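Local structure of Udp-n-acetylglucosamine pyrophosphorylase (Trypanosoma brucei, 4BQH) at residues I118-S123 / S146-H151; K131-F136 / P436-D441; G221-I224 / R230-A233. The protein probably catalyses the conversion of UTP and N-acetyl-alpha-D-glucosamine 1-phosphate into UDP-N-acetyl-alpha-D-glucosamine and diphosphate, and binds an allosteric inhibitor. All blocks are in the same frame, centred on the assembly; numbering follows the deposited sequence.

Interaction 1 of 3, residues I118-S123 / S146-H151; sequences ILAGGS and SLFMMH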
loop_
_atom_site.group_PDB
_atom_site.type_symbol
_atom_site.label_atom_id
_atom_site.label_comp_id
_atom_site.label_asym_id
_atom_site.label_seq_id
_atom_site.Cartn_x
_atom_site.Cartn_y
_atom_site.Cartn_z
ATOM N N ILE A 118 5.703 -0.182 1.737
ATOM C CA ILE A 118 4.673 0.580 2.469
ATOM C C ILE A 118 4.608 2.009 1.926
ATOM O O ILE A 118 5.629 2.726 1.913
ATOM C CB ILE A 118 5.021 0.750 3.969
ATOM C CG1 ILE A 118 5.222 -0.581 4.666
ATOM C CG2 ILE A 118 3.906 1.564 4.643
ATOM C CD1 ILE A 118 5.608 -0.436 6.146
ATOM N N LEU A 119 3.425 2.447 1.478
ATOM C CA LEU A 119 3.253 3.842 1.030
ATOM C C LEU A 119 3.130 4.705 2.281
ATOM O O LEU A 119 2.126 4.610 3.033
ATOM C CB LEU A 119 2.004 3.961 0.137
ATOM C CG LEU A 119 1.930 3.003 -1.062
ATOM C CD1 LEU A 119 0.518 2.980 -1.628
ATOM C CD2 LEU A 119 2.920 3.409 -2.145
ATOM N N ALA A 120 4.158 5.521 2.507
ATOM C CA ALA A 120 4.361 6.192 3.786
ATOM C C ALA A 120 4.605 7.689 3.669
ATOM O O ALA A 120 5.294 8.284 4.511
ATOM C CB ALA A 120 5.498 5.519 4.545
ATOM N N GLY A 121 4.023 8.304 2.642
ATOM C CA GLY A 121 4.243 9.711 2.387
ATOM C C GLY A 121 3.228 10.615 3.055
ATOM O O GLY A 121 3.442 11.824 3.132
ATOM N N GLY A 122 2.120 10.043 3.529
ATOM C CA GLY A 122 1.020 10.860 4.063
ATOM C C GLY A 122 1.149 11.138 5.548
ATOM O O GLY A 122 1.710 10.322 6.310
ATOM N N SER A 123 0.610 12.280 5.962
ATOM C CA SER A 123 0.563 12.635 7.367
ATOM C C SER A 123 -0.750 12.193 8.028
ATOM O O SER A 123 -1.691 11.749 7.357
ATOM C CB SER A 123 0.756 14.143 7.535
ATOM O OG SER A 123 -0.471 14.838 7.409
ATOM N N SER A 146 2.060 1.657 17.215
ATOM C CA SER A 146 1.893 2.439 15.985
ATOM C C SER A 146 1.490 1.555 14.793
ATOM O O SER A 146 1.643 0.331 14.812
ATOM C CB SER A 146 3.167 3.236 15.652
ATOM O OG SER A 146 4.293 2.414 15.325
ATOM N N LEU A 147 0.953 2.184 13.759
ATOM C CA LEU A 147 0.707 1.466 12.524
ATOM C C LEU A 147 2.008 0.856 11.966
ATOM O O LEU A 147 1.993 -0.299 11.556
ATOM C CB LEU A 147 -0.015 2.361 11.503
ATOM C CG LEU A 147 -1.417 2.819 11.939
ATOM C CD1 LEU A 147 -1.894 3.846 10.916
ATOM C CD2 LEU A 147 -2.397 1.663 12.042
ATOM N N PHE A 148 3.121 1.594 11.984
ATOM C CA PHE A 148 4.418 1.017 11.558
ATOM C C PHE A 148 4.750 -0.245 12.357
ATOM O O PHE A 148 5.113 -1.256 11.789
ATOM C CB PHE A 148 5.586 2.003 11.682
ATOM C CG PHE A 148 5.733 2.959 10.522
ATOM C CD1 PHE A 148 5.695 2.504 9.203
ATOM C CD2 PHE A 148 6.016 4.312 10.750
ATOM C CE1 PHE A 148 5.877 3.392 8.135
ATOM C CE2 PHE A 148 6.208 5.208 9.676
ATOM C CZ PHE A 148 6.130 4.748 8.366
ATOM N N MET A 149 4.596 -0.183 13.675
ATOM C CA MET A 149 4.969 -1.305 14.516
ATOM C C MET A 149 4.179 -2.552 14.172
ATOM O O MET A 149 4.755 -3.630 14.062
ATOM C CB MET A 149 4.788 -0.955 15.998
ATOM C CG MET A 149 5.155 -2.097 16.928
ATOM S SD MET A 149 5.367 -1.381 18.564
ATOM C CE MET A 149 5.909 -2.826 19.470
ATOM N N MET A 150 2.866 -2.408 13.973
ATOM C CA MET A 150 2.026 -3.564 13.651
ATOM C C MET A 150 2.373 -4.153 12.271
ATOM O O MET A 150 2.368 -5.371 12.113
ATOM C CB MET A 150 0.537 -3.259 13.799
ATOM C CG MET A 150 0.098 -3.195 15.273
ATOM S SD MET A 150 -1.638 -2.755 15.528
ATOM C CE MET A 150 -1.624 -1.088 14.900
ATOM N N HIS A 151 2.689 -3.300 11.301
ATOM C CA HIS A 151 3.186 -3.794 10.003
ATOM C C HIS A 151 4.420 -4.636 10.150
ATOM O O HIS A 151 4.495 -5.721 9.568
ATOM C CB HIS A 151 3.442 -2.671 8.999
ATOM C CG HIS A 151 2.311 -2.471 8.006
ATOM N ND1 HIS A 151 1.091 -2.031 8.385
ATOM C CD2 HIS A 151 2.258 -2.637 6.628
ATOM C CE1 HIS A 151 0.272 -1.934 7.286
ATOM N NE2 HIS A 151 0.978 -2.310 6.218
#
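Ile118 and Ala120 meet one edge of the Phe148 ring, the one formed by CD1, CE1 and CZ. Ala120 CB lies near the ring plane, 3.9 Å from Phe148 CZ, while Ile118 CD1 comes to the same edge 4.2 Å from Phe148 CD1. Ile118 also runs alongside His151, the two side chains sliding past each other in opposite directions, with Ile118 CD1 4.0 Å from His151 CD2. This double contact follows from the rotation of Ile118, whose CG1 stands anti to its carbonyl carbon (chi1 -57°), which brings CD1 within contact of both Phe148 and His151. The packing is entirely van der Waals and buried. Beyond Ala120 the character changes: the chain turns away from helix 147-166 and runs through Gly122 and Ser123 at the exposed surface, in a loop whose sequence fits the glycine-rich signature of nucleotide-sugar pyrophosphorylases. The helix start is fixed separately by Ser146 at the N-cap, where OG accepts a bond of 3.1 Å from Met149 N. Strand 114-119, helix 147-166 and the neighbouring parallel strand 175-180 form a beta-alpha-beta crossover of the central sheet; Val178 of that second strand touches both Ala120 and Phe148, and helix 185-194 packs on Phe148 through Thr188 and Phe191.

Interaction 2 of 3, residues K131-F136 / P436-D441; sequences KPKGFF and PVKNAD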
loop_
_atom_site.group_PDB
_atom_site.type_symbol
_atom_site.label_atom_id
_atom_site.label_comp_id
_atom_site.label_asym_id
_atom_site.label_seq_id
_atom_site.Cartn_x
_atom_site.Cartn_y
_atom_site.Cartn_z
ATOM N N LYS A 131 2.050 14.232 12.404
ATOM C CA LYS A 131 3.230 13.399 12.226
ATOM C C LYS A 131 2.892 12.434 11.079
ATOM O O LYS A 131 1.752 12.414 10.642
ATOM C CB LYS A 131 3.525 12.654 13.529
ATOM C CG LYS A 131 4.239 13.534 14.551
ATOM C CD LYS A 131 4.113 12.989 15.962
ATOM C CE LYS A 131 4.724 13.946 16.980
ATOM N NZ LYS A 131 6.210 14.026 16.818
ATOM N N PRO A 132 3.876 11.663 10.574
ATOM C CA PRO A 132 3.525 10.716 9.513
ATOM C C PRO A 132 2.491 9.729 10.000
ATOM O O PRO A 132 2.479 9.360 11.180
ATOM C CB PRO A 132 4.865 10.018 9.214
ATOM C CG PRO A 132 5.872 11.035 9.590
ATOM C CD PRO A 132 5.325 11.633 10.850
ATOM N N LYS A 133 1.609 9.306 9.109
ATOM C CA LYS A 133 0.524 8.414 9.517
ATOM C C LYS A 133 0.982 7.108 10.151
ATOM O O LYS A 133 0.299 6.588 11.038
ATOM C CB LYS A 133 -0.454 8.136 8.359
ATOM C CG LYS A 133 -1.671 7.330 8.822
ATOM C CD LYS A 133 -2.752 7.223 7.768
ATOM C CE LYS A 133 -3.501 8.547 7.598
ATOM N NZ LYS A 133 -4.526 8.386 6.545
ATOM N N GLY A 134 2.136 6.585 9.726
ATOM C CA GLY A 134 2.662 5.354 10.314
ATOM C C GLY A 134 2.961 5.452 11.805
ATOM O O GLY A 134 3.044 4.434 12.495
ATOM N N PHE A 135 3.119 6.675 12.302
ATOM C CA PHE A 135 3.362 6.896 13.742
ATOM C C PHE A 135 2.071 6.724 14.547
ATOM O O PHE A 135 2.110 6.550 15.786
ATOM C CB PHE A 135 3.882 8.333 14.017
ATOM C CG PHE A 135 5.278 8.637 13.520
ATOM C CD1 PHE A 135 5.788 8.096 12.348
ATOM C CD2 PHE A 135 6.060 9.565 14.205
ATOM C CE1 PHE A 135 7.050 8.434 11.898
ATOM C CE2 PHE A 135 7.331 9.894 13.761
ATOM C CZ PHE A 135 7.825 9.331 12.605
ATOM N N PHE A 136 0.925 6.798 13.870
ATOM C CA PHE A 136 -0.382 6.850 14.552
ATOM C C PHE A 136 -0.673 5.605 15.385
ATOM O O PHE A 136 -0.459 4.469 14.924
ATOM C CB PHE A 136 -1.513 7.079 13.541
ATOM C CG PHE A 136 -2.874 7.251 14.166
ATOM C CD1 PHE A 136 -3.259 8.479 14.704
ATOM C CD2 PHE A 136 -3.779 6.189 14.204
ATOM C CE1 PHE A 136 -4.511 8.636 15.297
ATOM C CE2 PHE A 136 -5.033 6.347 14.786
ATOM C CZ PHE A 136 -5.396 7.574 15.328
ATOM N N PRO A 436 -9.195 1.181 6.352
ATOM C CA PRO A 436 -8.362 2.366 6.185
ATOM C C PRO A 436 -8.633 3.386 7.285
ATOM O O PRO A 436 -9.787 3.682 7.603
ATOM C CB PRO A 436 -8.772 2.899 4.800
ATOM C CG PRO A 436 -10.152 2.415 4.615
ATOM C CD PRO A 436 -10.288 1.116 5.365
ATOM N N VAL A 437 -7.565 3.880 7.888
ATOM C CA VAL A 437 -7.658 4.879 8.941
ATOM C C VAL A 437 -7.333 6.233 8.313
ATOM O O VAL A 437 -6.170 6.554 8.074
ATOM C CB VAL A 437 -6.694 4.568 10.095
ATOM C CG1 VAL A 437 -6.891 5.589 11.201
ATOM C CG2 VAL A 437 -6.930 3.137 10.621
ATOM N N LYS A 438 -8.385 7.003 8.028
ATOM C CA LYS A 438 -8.257 8.197 7.204
ATOM C C LYS A 438 -8.889 9.435 7.821
ATOM O O LYS A 438 -8.404 10.540 7.599
ATOM C CB LYS A 438 -8.889 7.967 5.830
ATOM C CG LYS A 438 -8.258 6.866 4.985
ATOM C CD LYS A 438 -9.054 6.631 3.704
ATOM C CE LYS A 438 -8.999 7.830 2.764
ATOM N NZ LYS A 438 -8.156 7.550 1.573
ATOM N N ASN A 439 -9.971 9.259 8.572
ATOM C CA ASN A 439 -10.734 10.422 9.111
ATOM C C ASN A 439 -10.771 10.411 10.603
ATOM O O ASN A 439 -10.845 9.347 11.198
ATOM C CB ASN A 439 -12.171 10.382 8.591
ATOM C CG ASN A 439 -12.244 10.415 7.087
ATOM O OD1 ASN A 439 -12.995 9.659 6.475
ATOM N ND2 ASN A 439 -11.476 11.298 6.476
ATOM N N ALA A 440 -10.750 11.590 11.223
ATOM C CA ALA A 440 -10.722 11.657 12.686
ATOM C C ALA A 440 -11.954 10.989 13.284
ATOM O O ALA A 440 -13.029 11.021 12.685
ATOM C CB ALA A 440 -10.613 13.103 13.155
ATOM N N ASP A 441 -11.794 10.376 14.460
ATOM C CA ASP A 441 -12.917 9.718 15.141
ATOM C C ASP A 441 -14.084 10.707 15.219
ATOM O O ASP A 441 -13.884 11.896 15.430
ATOM C CB ASP A 441 -12.528 9.218 16.548
ATOM C CG ASP A 441 -11.932 7.798 16.544
ATOM O OD1 ASP A 441 -12.360 6.946 15.739
ATOM O OD2 ASP A 441 -11.037 7.533 17.371
HETATM O O HOH W 1 -5.960 10.673 6.465
#
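Val437, Lys133 and Phe136 carry this contact, in which a 3-10 turn at residues 133-135 in the GT-A-type nucleotidyltransferase fold reaches across to the loop that precedes helix 448-471. Lys133 leaves the turn with CG anti to the backbone N (chi1 -174°) and then bends at chi3 (-73°), which lays CD and CE beside the Val437 carbonyl before the ammonium group arrives. NZ donates to Val437 O at 2.9 Å, in the carbonyl plane and on a lone pair, with a C=O...N angle of 144°. On the apolar side, Phe136 crosses Val437 at about a right angle, and its CE2 comes 4.1 Å from Val437 CG1. Pro448 of helix 448-471 touches both of these side chains, and Ala451 adds to the packing of Val437. Lys133 also touches Asp282, whose backbone is hydrogen-bonded to that of Val437. The second lysine, Lys438, keeps its NZ 6.2 Å from Lys133 NZ and points its CB away from the turn. Its backbone still joins in through a bridging water, which accepts from Lys133 NZ at 2.7 Å and donates to Lys438 O at 2.7 Å.

Interaction 3 of 3, residues G221-I224 / R230-A233; sequences GRII and RICA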
loop_
_atom_site.group_PDB
_atom_site.type_symbol
_atom_site.label_atom_id
_atom_site.label_comp_id
_atom_site.label_asym_id
_atom_site.label_seq_id
_atom_site.Cartn_x
_atom_site.Cartn_y
_atom_site.Cartn_z
ATOM N N GLY A 221 -0.113 27.403 -18.219
ATOM C CA GLY A 221 0.791 26.264 -17.994
ATOM C C GLY A 221 1.998 26.545 -17.097
ATOM O O GLY A 221 2.896 25.690 -16.970
ATOM N N ARG A 222 2.022 27.715 -16.458
ATOM C CA ARG A 222 3.078 28.043 -15.503
ATOM C C ARG A 222 2.910 27.296 -14.193
ATOM O O ARG A 222 1.820 27.228 -13.648
ATOM C CB ARG A 222 3.103 29.541 -15.183
ATOM C CG ARG A 222 3.643 30.403 -16.313
ATOM C CD ARG A 222 3.604 31.866 -15.890
ATOM N NE ARG A 222 3.574 32.751 -17.054
ATOM C CZ ARG A 222 2.949 33.930 -17.092
ATOM N NH1 ARG A 222 2.283 34.380 -16.032
ATOM N NH2 ARG A 222 2.981 34.660 -18.198
ATOM N N ILE A 223 4.017 26.796 -13.667
ATOM C CA ILE A 223 4.026 26.257 -12.313
ATOM C C ILE A 223 3.670 27.386 -11.347
ATOM O O ILE A 223 4.216 28.509 -11.444
ATOM C CB ILE A 223 5.386 25.619 -11.960
ATOM C CG1 ILE A 223 5.562 24.317 -12.757
ATOM C CG2 ILE A 223 5.479 25.290 -10.473
ATOM C CD1 ILE A 223 6.938 23.674 -12.662
ATOM N N ILE A 224 2.757 27.094 -10.425
ATOM C CA ILE A 224 2.350 28.076 -9.436
ATOM C C ILE A 224 3.391 28.127 -8.318
ATOM O O ILE A 224 3.935 27.101 -7.926
ATOM C CB ILE A 224 0.966 27.732 -8.866
ATOM C CG1 ILE A 224 -0.105 27.820 -9.968
ATOM C CG2 ILE A 224 0.618 28.649 -7.677
ATOM C CD1 ILE A 224 -1.397 27.087 -9.644
ATOM N N ARG A 230 9.311 28.672 -2.788
ATOM C CA ARG A 230 8.652 27.360 -2.819
ATOM C C ARG A 230 7.644 27.265 -3.944
ATOM O O ARG A 230 6.776 28.132 -4.080
ATOM C CB ARG A 230 7.967 27.073 -1.480
ATOM C CG ARG A 230 7.433 25.648 -1.361
ATOM C CD ARG A 230 7.062 25.288 0.070
ATOM N NE ARG A 230 6.636 23.881 0.146
ATOM C CZ ARG A 230 7.482 22.853 0.210
ATOM N NH1 ARG A 230 8.795 23.067 0.186
ATOM N NH2 ARG A 230 7.011 21.616 0.280
ATOM N N ILE A 231 7.761 26.215 -4.758
ATOM C CA ILE A 231 6.748 25.963 -5.772
ATOM C C ILE A 231 5.596 25.175 -5.183
ATOM O O ILE A 231 5.752 24.428 -4.222
ATOM C CB ILE A 231 7.290 25.237 -7.026
ATOM C CG1 ILE A 231 7.597 23.777 -6.744
ATOM C CG2 ILE A 231 8.483 25.957 -7.633
ATOM C CD1 ILE A 231 7.604 22.943 -8.016
ATOM N N CYS A 232 4.423 25.380 -5.761
ATOM C CA CYS A 232 3.267 24.610 -5.415
ATOM C C CYS A 232 3.504 23.190 -5.944
ATOM O O CYS A 232 3.797 22.993 -7.120
ATOM C CB CYS A 232 2.031 25.203 -6.078
ATOM S SG CYS A 232 0.586 24.447 -5.347
ATOM N N ALA A 233 3.425 22.220 -5.046
ATOM C CA ALA A 233 3.556 20.798 -5.417
ATOM C C ALA A 233 2.747 19.967 -4.436
ATOM O O ALA A 233 2.434 20.407 -3.315
ATOM C CB ALA A 233 5.028 20.353 -5.455
#
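The peptide carbonyl of Ile224 faces the backbone amide of Cys232, and Cys232 N reaches Ile224 O from a position tilted 28° out of the carbonyl plane. Cys232 N donates to Ile224 O at 2.8 Å, with a C=O...N angle of 147° and a nearly straight N-H. The same oxygen also has Cys232 CB 3.3 Å away, so it is approached by both the amide and the first side-chain carbon of one residue. This bond ties the approach to strand 225-227 to strand 230-234 in an antiparallel hairpin, whose second strand is the middle one of a small three-stranded sheet completed by strand 213-214. Side chains leave on opposite faces. On one, the side chains of Ile223 and Ile231 cross obliquely, with Ile223 CG2 3.9 Å from Ile231 CB and 4.0 Å from Ile231 CD1; the second approach depends on Ile231 holding CG1 between its backbone N and carbonyl carbon (chi1 73°). Ile23 of helix 21-29 packs on both isoleucines, and the side chain of Ile223 is about 11 Å from the bound inhibitor. On the other face, Ile224 CB lies 3.9 Å from Cys232 CB, Ile387 touches both residues, and Cys232 SG is joined to Cys215 SG in a disulfide.

From the N terminus, strand 114-119 opens interaction 1, the turn 131-136 follows, and helix 147-166 then closes the first loop. Because 131-136 pairs with 436-441, some 300 residues later, interactions 1 and 2 cross along the chain. They also touch in space: Phe148 N and Leu147 N probably donate to Gly134 O and Phe136 O, joining the turn to the helix start. Interaction 3 closes a short hairpin loop nested inside the long one spanned by interaction 2, yet lies about 28 Å from it, centre to centre. Interactions 1 and 2 thus link the central sheet to the segment before helix 448-471, whereas interaction 3 belongs to the peripheral three-stranded sheet.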